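Local coordinates for cytosolic IMP-GMP specific 5'-nucleotidase (Legionella pneumophila subsp. pneumophila, PDB 4OHF), which probably hydrolyses purine nucleoside 5'-monophosphates such as IMP and GMP as a magnesium-dependent cytosolic nucleotidase of the HAD superfamily, at residues N32-E37 with F63-A68; V185-E190 with L224-D229. All blocks are in the same frame, centred on the assembly; numbering follows the deposited sequence.

Contact 1 of 2, residues N32-E37 with F63-A68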
ATOM      1  N   ASN B  32     -34.762  14.644 -14.322  1.00 46.70           N
ATOM      2  CA  ASN B  32     -34.836  14.274 -15.725  1.00 48.48           C
ATOM      3  C   ASN B  32     -33.384  13.991 -16.142  1.00 49.87           C
ATOM      4  O   ASN B  32     -32.607  14.922 -16.389  1.00 51.25           O
ATOM      5  CB  ASN B  32     -35.393  15.449 -16.520  1.00 49.05           C
ATOM      6  CG  ASN B  32     -35.561  15.130 -17.974  1.00 49.63           C
ATOM      7  OD1 ASN B  32     -34.601  14.781 -18.675  1.00 50.71           O
ATOM      8  ND2 ASN B  32     -36.793  15.243 -18.448  1.00 50.63           N
ATOM      9  N   SER B  33     -33.021  12.712 -16.206  1.00 49.97           N
ATOM     10  CA  SER B  33     -31.658  12.312 -16.538  1.00 50.38           C
ATOM     11  C   SER B  33     -30.998  12.976 -17.739  1.00 49.60           C
ATOM     12  O   SER B  33     -29.887  13.491 -17.627  1.00 49.95           O
ATOM     13  CB  SER B  33     -31.582  10.793 -16.705  1.00 51.24           C
ATOM     14  OG  SER B  33     -31.635  10.139 -15.453  1.00 55.80           O
ATOM     15  N   LYS B  34     -31.665  12.952 -18.886  1.00 49.26           N
ATOM     16  CA  LYS B  34     -31.106  13.541 -20.091  1.00 47.92           C
ATOM     17  C   LYS B  34     -30.815  15.013 -19.868  1.00 45.77           C
ATOM     18  O   LYS B  34     -29.686  15.465 -20.056  1.00 46.28           O
ATOM     19  CB  LYS B  34     -32.084  13.377 -21.250  1.00 50.36           C
ATOM     20  CG  LYS B  34     -31.447  12.859 -22.528  1.00 54.03           C
ATOM     21  CD  LYS B  34     -31.124  13.948 -23.535  1.00 54.16           C
ATOM     22  CE  LYS B  34     -32.380  14.551 -24.155  1.00 56.50           C
ATOM     23  NZ  LYS B  34     -33.163  15.406 -23.203  1.00 56.90           N
ATOM     24  N   ASN B  35     -31.827  15.761 -19.454  1.00 42.84           N
ATOM     25  CA  ASN B  35     -31.637  17.179 -19.229  1.00 44.88           C
ATOM     26  C   ASN B  35     -30.543  17.481 -18.219  1.00 44.52           C
ATOM     27  O   ASN B  35     -29.727  18.385 -18.426  1.00 43.14           O
ATOM     28  CB  ASN B  35     -32.941  17.834 -18.782  1.00 46.39           C
ATOM     29  CG  ASN B  35     -33.988  17.823 -19.865  1.00 48.82           C
ATOM     30  OD1 ASN B  35     -33.661  17.778 -21.051  1.00 52.49           O
ATOM     31  ND2 ASN B  35     -35.255  17.873 -19.470  1.00 49.38           N
ATOM     32  N   PHE B  36     -30.530  16.719 -17.132  1.00 44.46           N
ATOM     33  CA  PHE B  36     -29.541  16.919 -16.090  1.00 45.11           C
ATOM     34  C   PHE B  36     -28.128  16.559 -16.562  1.00 46.08           C
ATOM     35  O   PHE B  36     -27.178  17.303 -16.285  1.00 45.12           O
ATOM     36  CB  PHE B  36     -29.934  16.119 -14.848  1.00 43.96           C
ATOM     37  CG  PHE B  36     -28.973  16.251 -13.709  1.00 42.95           C
ATOM     38  CD1 PHE B  36     -27.801  15.499 -13.675  1.00 42.46           C
ATOM     39  CD2 PHE B  36     -29.227  17.147 -12.672  1.00 44.12           C
ATOM     40  CE1 PHE B  36     -26.891  15.642 -12.624  1.00 42.45           C
ATOM     41  CE2 PHE B  36     -28.319  17.299 -11.617  1.00 42.58           C
ATOM     42  CZ  PHE B  36     -27.149  16.545 -11.596  1.00 42.08           C
ATOM     43  N   GLU B  37     -27.980  15.436 -17.268  1.00 46.19           N
ATOM     44  CA  GLU B  37     -26.659  15.041 -17.762  1.00 48.26           C
ATOM     45  C   GLU B  37     -26.167  16.131 -18.698  1.00 48.05           C
ATOM     46  O   GLU B  37     -25.038  16.587 -18.595  1.00 48.70           O
ATOM     47  CB  GLU B  37     -26.705  13.724 -18.537  1.00 50.03           C
ATOM     48  CG  GLU B  37     -26.796  12.468 -17.707  1.00 54.71           C
ATOM     49  CD  GLU B  37     -25.600  12.251 -16.788  1.00 58.31           C
ATOM     50  OE1 GLU B  37     -24.515  12.832 -17.023  1.00 55.57           O
ATOM     51  OE2 GLU B  37     -25.755  11.468 -15.822  1.00 62.75           O
ATOM     52  N   PHE B  63     -23.516  17.127 -27.521  1.00 63.17           N
ATOM     53  CA  PHE B  63     -23.831  16.108 -26.529  1.00 59.65           C
ATOM     54  C   PHE B  63     -24.938  15.163 -26.965  1.00 56.84           C
ATOM     55  O   PHE B  63     -26.053  15.584 -27.255  1.00 54.65           O
ATOM     56  CB  PHE B  63     -24.219  16.768 -25.201  1.00 59.26           C
ATOM     57  CG  PHE B  63     -24.757  15.808 -24.174  1.00 57.80           C
ATOM     58  CD1 PHE B  63     -26.121  15.582 -24.062  1.00 58.33           C
ATOM     59  CD2 PHE B  63     -23.896  15.123 -23.321  1.00 56.95           C
ATOM     60  CE1 PHE B  63     -26.622  14.688 -23.113  1.00 57.75           C
ATOM     61  CE2 PHE B  63     -24.388  14.229 -22.372  1.00 55.52           C
ATOM     62  CZ  PHE B  63     -25.750  14.013 -22.267  1.00 55.36           C
ATOM     63  N   ASN B  64     -24.610  13.878 -27.021  1.00 55.41           N
ATOM     64  CA  ASN B  64     -25.583  12.853 -27.380  1.00 54.42           C
ATOM     65  C   ASN B  64     -25.638  11.807 -26.270  1.00 53.68           C
ATOM     66  O   ASN B  64     -24.741  10.965 -26.135  1.00 52.39           O
ATOM     67  CB  ASN B  64     -25.225  12.191 -28.711  1.00 52.61           C
ATOM     68  CG  ASN B  64     -26.020  10.920 -28.957  1.00 52.32           C
ATOM     69  OD1 ASN B  64     -27.204  10.834 -28.651  1.00 48.65           O
ATOM     70  ND2 ASN B  64     -25.365   9.923 -29.518  1.00 56.52           N
ATOM     71  N   PHE B  65     -26.707  11.874 -25.483  1.00 51.48           N
ATOM     72  CA  PHE B  65     -26.926  10.977 -24.357  1.00 49.68           C
ATOM     73  C   PHE B  65     -26.552   9.517 -24.605  1.00 49.19           C
ATOM     74  O   PHE B  65     -26.002   8.860 -23.733  1.00 48.65           O
ATOM     75  CB  PHE B  65     -28.388  11.063 -23.934  1.00 49.96           C
ATOM     76  CG  PHE B  65     -28.664  10.504 -22.569  1.00 49.35           C
ATOM     77  CD1 PHE B  65     -29.689   9.588 -22.383  1.00 49.28           C
ATOM     78  CD2 PHE B  65     -27.934  10.935 -21.463  1.00 49.31           C
ATOM     79  CE1 PHE B  65     -29.993   9.110 -21.109  1.00 53.15           C
ATOM     80  CE2 PHE B  65     -28.220  10.471 -20.189  1.00 48.84           C
ATOM     81  CZ  PHE B  65     -29.253   9.556 -20.002  1.00 51.78           C
ATOM     82  N   ASP B  66     -26.838   9.003 -25.793  1.00 48.82           N
ATOM     83  CA  ASP B  66     -26.535   7.614 -26.068  1.00 49.32           C
ATOM     84  C   ASP B  66     -25.099   7.267 -26.448  1.00 49.71           C
ATOM     85  O   ASP B  66     -24.802   6.094 -26.654  1.00 51.00           O
ATOM     86  CB  ASP B  66     -27.481   7.071 -27.139  1.00 50.85           C
ATOM     87  CG  ASP B  66     -28.926   7.067 -26.691  1.00 52.40           C
ATOM     88  OD1 ASP B  66     -29.216   6.514 -25.604  1.00 51.97           O
ATOM     89  OD2 ASP B  66     -29.778   7.611 -27.430  1.00 52.98           O
ATOM     90  N   ASP B  67     -24.206   8.250 -26.541  1.00 49.56           N
ATOM     91  CA  ASP B  67     -22.814   7.952 -26.894  1.00 49.35           C
ATOM     92  C   ASP B  67     -22.106   7.129 -25.828  1.00 48.39           C
ATOM     93  O   ASP B  67     -21.056   6.520 -26.077  1.00 48.49           O
ATOM     94  CB  ASP B  67     -22.019   9.234 -27.155  1.00 51.56           C
ATOM     95  CG  ASP B  67     -22.280   9.808 -28.535  1.00 54.21           C
ATOM     96  OD1 ASP B  67     -22.525   9.001 -29.460  1.00 54.02           O
ATOM     97  OD2 ASP B  67     -22.230  11.055 -28.692  1.00 56.39           O
ATOM     98  N   ALA B  68     -22.677   7.118 -24.632  1.00 47.05           N
ATOM     99  CA  ALA B  68     -22.116   6.351 -23.534  1.00 45.49           C
ATOM    100  C   ALA B  68     -23.220   5.703 -22.688  1.00 44.43           C
ATOM    101  O   ALA B  68     -24.408   6.016 -22.822  1.00 44.45           O
ATOM    102  CB  ALA B  68     -21.228   7.239 -22.667  1.00 43.51           C
TER

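Contact 2 of 2, residues V185-E190 with L224-D229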
ATOM      1  N   VAL B 185     -36.512  18.663 -12.266  1.00 46.49           N
ATOM      2  CA  VAL B 185     -37.022  17.685 -11.308  1.00 45.12           C
ATOM      3  C   VAL B 185     -38.417  17.142 -11.617  1.00 45.59           C
ATOM      4  O   VAL B 185     -39.343  17.881 -11.938  1.00 45.09           O
ATOM      5  CB  VAL B 185     -36.961  18.230  -9.839  1.00 44.00           C
ATOM      6  CG1 VAL B 185     -36.560  19.673  -9.835  1.00 42.23           C
ATOM      7  CG2 VAL B 185     -38.295  18.027  -9.122  1.00 40.65           C
ATOM      8  N   ILE B 186     -38.540  15.823 -11.524  1.00 46.23           N
ATOM      9  CA  ILE B 186     -39.788  15.131 -11.784  1.00 47.04           C
ATOM     10  C   ILE B 186     -40.543  14.941 -10.477  1.00 48.60           C
ATOM     11  O   ILE B 186     -39.976  14.509  -9.478  1.00 48.08           O
ATOM     12  CB  ILE B 186     -39.526  13.734 -12.404  1.00 47.15           C
ATOM     13  CG1 ILE B 186     -38.829  13.869 -13.748  1.00 47.88           C
ATOM     14  CG2 ILE B 186     -40.823  12.995 -12.605  1.00 46.70           C
ATOM     15  CD1 ILE B 186     -38.407  12.548 -14.338  1.00 46.41           C
ATOM     16  N   ARG B 187     -41.826  15.271 -10.489  1.00 51.06           N
ATOM     17  CA  ARG B 187     -42.672  15.115  -9.313  1.00 53.82           C
ATOM     18  C   ARG B 187     -43.429  13.797  -9.410  1.00 55.13           C
ATOM     19  O   ARG B 187     -43.762  13.335 -10.498  1.00 56.56           O
ATOM     20  CB  ARG B 187     -43.651  16.277  -9.224  1.00 56.04           C
ATOM     21  CG  ARG B 187     -43.002  17.591  -8.813  1.00 57.98           C
ATOM     22  CD  ARG B 187     -43.830  18.779  -9.275  1.00 61.01           C
ATOM     23  NE  ARG B 187     -43.805  19.871  -8.307  1.00 60.81           N
ATOM     24  CZ  ARG B 187     -44.372  21.054  -8.507  1.00 61.48           C
ATOM     25  NH1 ARG B 187     -45.009  21.301  -9.649  1.00 61.05           N
ATOM     26  NH2 ARG B 187     -44.314  21.983  -7.559  1.00 59.63           N
ATOM     27  N   GLU B 188     -43.699  13.181  -8.271  1.00 56.91           N
ATOM     28  CA  GLU B 188     -44.389  11.901  -8.272  1.00 57.67           C
ATOM     29  C   GLU B 188     -45.184  11.723  -6.993  1.00 57.61           C
ATOM     30  O   GLU B 188     -44.608  11.566  -5.918  1.00 58.97           O
ATOM     31  CB  GLU B 188     -43.369  10.756  -8.423  1.00 57.18           C
ATOM     32  CG  GLU B 188     -43.943   9.346  -8.235  1.00 58.74           C
ATOM     33  CD  GLU B 188     -42.882   8.246  -8.313  1.00 59.54           C
ATOM     34  OE1 GLU B 188     -43.236   7.063  -8.109  1.00 59.95           O
ATOM     35  OE2 GLU B 188     -41.701   8.557  -8.581  1.00 57.14           O
ATOM     36  N   LYS B 189     -46.506  11.749  -7.114  1.00 56.70           N
ATOM     37  CA  LYS B 189     -47.385  11.573  -5.966  1.00 56.80           C
ATOM     38  C   LYS B 189     -47.043  10.323  -5.159  1.00 54.64           C
ATOM     39  O   LYS B 189     -46.978  10.362  -3.934  1.00 54.73           O
ATOM     40  CB  LYS B 189     -48.848  11.497  -6.427  1.00 58.49           C
ATOM     41  CG  LYS B 189     -49.837  11.176  -5.308  1.00 63.16           C
ATOM     42  CD  LYS B 189     -51.304  11.433  -5.689  1.00 65.17           C
ATOM     43  CE  LYS B 189     -51.797  10.528  -6.825  1.00 67.13           C
ATOM     44  NZ  LYS B 189     -51.136  10.811  -8.135  1.00 66.96           N
ATOM     45  N   GLU B 190     -46.814   9.219  -5.848  1.00 53.30           N
ATOM     46  CA  GLU B 190     -46.500   7.966  -5.180  1.00 54.20           C
ATOM     47  C   GLU B 190     -45.427   8.073  -4.085  1.00 53.29           C
ATOM     48  O   GLU B 190     -45.550   7.447  -3.031  1.00 53.07           O
ATOM     49  CB  GLU B 190     -46.085   6.915  -6.214  1.00 56.80           C
ATOM     50  CG  GLU B 190     -47.187   6.476  -7.198  1.00 59.40           C
ATOM     51  CD  GLU B 190     -47.727   7.613  -8.089  1.00 62.97           C
ATOM     52  OE1 GLU B 190     -46.932   8.356  -8.710  1.00 61.17           O
ATOM     53  OE2 GLU B 190     -48.966   7.756  -8.178  1.00 65.23           O
ATOM     54  N   LEU B 224     -42.426  17.760  -2.885  1.00 49.73           N
ATOM     55  CA  LEU B 224     -43.268  16.969  -1.995  1.00 49.84           C
ATOM     56  C   LEU B 224     -44.571  17.651  -1.571  1.00 51.52           C
ATOM     57  O   LEU B 224     -45.639  17.037  -1.559  1.00 52.32           O
ATOM     58  CB  LEU B 224     -42.477  16.568  -0.748  1.00 47.26           C
ATOM     59  CG  LEU B 224     -41.163  15.828  -0.992  1.00 46.79           C
ATOM     60  CD1 LEU B 224     -40.486  15.559   0.320  1.00 44.40           C
ATOM     61  CD2 LEU B 224     -41.428  14.531  -1.733  1.00 45.71           C
ATOM     62  N   SER B 225     -44.479  18.923  -1.213  1.00 52.53           N
ATOM     63  CA  SER B 225     -45.641  19.673  -0.760  1.00 53.73           C
ATOM     64  C   SER B 225     -46.884  19.484  -1.618  1.00 54.69           C
ATOM     65  O   SER B 225     -47.964  19.200  -1.100  1.00 55.46           O
ATOM     66  CB  SER B 225     -45.293  21.162  -0.663  1.00 53.57           C
ATOM     67  OG  SER B 225     -44.357  21.399   0.380  1.00 52.20           O
ATOM     68  N   PRO B 226     -46.752  19.620  -2.946  1.00 55.50           N
ATOM     69  CA  PRO B 226     -47.912  19.456  -3.826  1.00 56.36           C
ATOM     70  C   PRO B 226     -48.817  18.256  -3.523  1.00 56.39           C
ATOM     71  O   PRO B 226     -49.960  18.233  -3.955  1.00 56.78           O
ATOM     72  CB  PRO B 226     -47.276  19.373  -5.214  1.00 55.79           C
ATOM     73  CG  PRO B 226     -46.108  20.257  -5.086  1.00 55.35           C
ATOM     74  CD  PRO B 226     -45.534  19.856  -3.739  1.00 55.29           C
ATOM     75  N   PHE B 227     -48.322  17.276  -2.774  1.00 58.11           N
ATOM     76  CA  PHE B 227     -49.110  16.076  -2.473  1.00 59.45           C
ATOM     77  C   PHE B 227     -49.411  15.881  -0.992  1.00 60.43           C
ATOM     78  O   PHE B 227     -49.759  14.779  -0.558  1.00 60.04           O
ATOM     79  CB  PHE B 227     -48.381  14.835  -2.988  1.00 58.57           C
ATOM     80  CG  PHE B 227     -47.818  14.996  -4.359  1.00 58.13           C
ATOM     81  CD1 PHE B 227     -48.652  15.024  -5.467  1.00 56.65           C
ATOM     82  CD2 PHE B 227     -46.444  15.142  -4.541  1.00 58.32           C
ATOM     83  CE1 PHE B 227     -48.130  15.192  -6.742  1.00 58.24           C
ATOM     84  CE2 PHE B 227     -45.911  15.311  -5.813  1.00 58.66           C
ATOM     85  CZ  PHE B 227     -46.758  15.336  -6.917  1.00 58.61           C
ATOM     86  N   LEU B 228     -49.259  16.943  -0.215  1.00 62.96           N
ATOM     87  CA  LEU B 228     -49.530  16.880   1.216  1.00 66.20           C
ATOM     88  C   LEU B 228     -50.915  17.468   1.487  1.00 68.87           C
ATOM     89  O   LEU B 228     -51.338  18.402   0.810  1.00 69.40           O
ATOM     90  CB  LEU B 228     -48.463  17.670   1.981  1.00 65.68           C
ATOM     91  CG  LEU B 228     -47.158  17.014   2.465  1.00 65.82           C
ATOM     92  CD1 LEU B 228     -46.697  15.915   1.530  1.00 65.99           C
ATOM     93  CD2 LEU B 228     -46.105  18.103   2.602  1.00 64.04           C
ATOM     94  N   ASP B 229     -51.626  16.917   2.465  1.00 72.14           N
ATOM     95  CA  ASP B 229     -52.955  17.424   2.797  1.00 74.63           C
ATOM     96  C   ASP B 229     -52.861  18.864   3.281  1.00 75.63           C
ATOM     97  O   ASP B 229     -51.818  19.289   3.785  1.00 75.76           O
ATOM     98  CB  ASP B 229     -53.601  16.562   3.881  1.00 77.20           C
ATOM     99  CG  ASP B 229     -53.992  15.189   3.374  1.00 79.16           C
ATOM    100  OD1 ASP B 229     -54.816  15.121   2.436  1.00 79.79           O
ATOM    101  OD2 ASP B 229     -53.478  14.182   3.909  1.00 81.23           O
TER

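Contact 1 of 2, residues N32-E37 with F63-A68
K34, in the first turn of helix 33-51, and F65, in the irregular loop beyond the same helix, bring their CA atoms to 6.5 Å, and no hydrogen bond joins the two backbones. The F65 ring carries most of the contact. K34 CG lies over one of its faces, 4.0 Å from the ring centroid and offset toward the rim, in a CH-pi contact; bends farther along the lysine chain lead its end away from the ring. E37 comes from another direction: its CG meets F65 CE2 at 3.5 Å, at the ring edge and near its plane. With CG anti to the carbonyl carbon (chi1 -77°) and a bend at chi2, E37 offers methylenes to the aromatic groups while its carboxylate is carried away, where OE1 accepts a weak hydrogen bond from A131 N. F63 adds a second ring, whose CZ approaches E37 CB at 3.9 Å and whose other neighbours include Y41 and I134. The helix start is fixed independently, since N32 OD1 accepts from N35 N at 3.0 Å with the donor tilted 32° from the carbonyl plane. Such an N-capped helix directly after strand 30-31, which pairs antiparallel with strand 185-186, is consistent with the entry into a HAD cap domain, with the S33 side chain about 9 Å from that of the magnesium ligand D303.

Contact 2 of 2, residues V185-E190 with L224-D229
F227 and K189 make the central apolar contact, with their CA atoms 6.0 Å apart. One face of the phenyl ring is laid against the start of helix 189-200: K189 CA sits 3.6 Å from the F227 ring centroid and 7° off its normal, a CH-pi contact over the ring centre. The lysine side chain extends this cover along one side, its CB reaching F227 CD1 at 3.7 Å. With CG anti to the backbone N (chi1 174°), K189 then runs past the ring, and its NZ makes a long salt bridge to E190 OE2. The opposite face of F227 is backed by P226 CB from its own loop, 4.2 Å above the plane, so the ring is held between its preceding proline and the helix start. At the edge, in the ring plane, R187 CB stands 4.0 Å from F227 CZ.

The R187 side chain packs here through its carbons and guanidinium, and finds its polar partner in helix 213-224. It crosses P226 at about a right angle, bringing NH2 to 3.5 Å from P226 CG; that nitrogen donates to Y222 O, and the guanidinium also makes a cation-pi contact with the Y222 ring. E188 points away from the loop, its carboxylate going to S435 and to a salt bridge with R30. I366 of the second subunit packs on K189, placing the contact beside a subunit interface.

No hydrogen bond spans the two segments, and the contact lies away from the magnesium and GMP sites. Aromatic packing thus joins the loop after helix 213-224 to the start of helix 189-200, two helices that flank strand 204-208 in sequence within the alpha/beta, Rossmann-like core characteristic of HAD enzymes.

How the contacts relate
Followed from the N terminus, the chain passes the magnesium ligands D23 and D25 and strand 30-31 before contact 1 closes a loop over most of helix 33-51. Contact 2 opens much later, when strand 185-186 has returned beside strand 30-31, and closes a second loop through helix 189-200, strand 204-208 and helix 213-224. The two are in series, neither nested nor crossed, with centres 25 Å apart. They nevertheless meet where I186 CG1 packs against N32 N, beside the two-stranded sheet. At this antiparallel pair the chain leaves the core and, some 150 residues later, returns: contact 1 belongs to the inserted, probably cap, portion, contact 2 to the alpha/beta core.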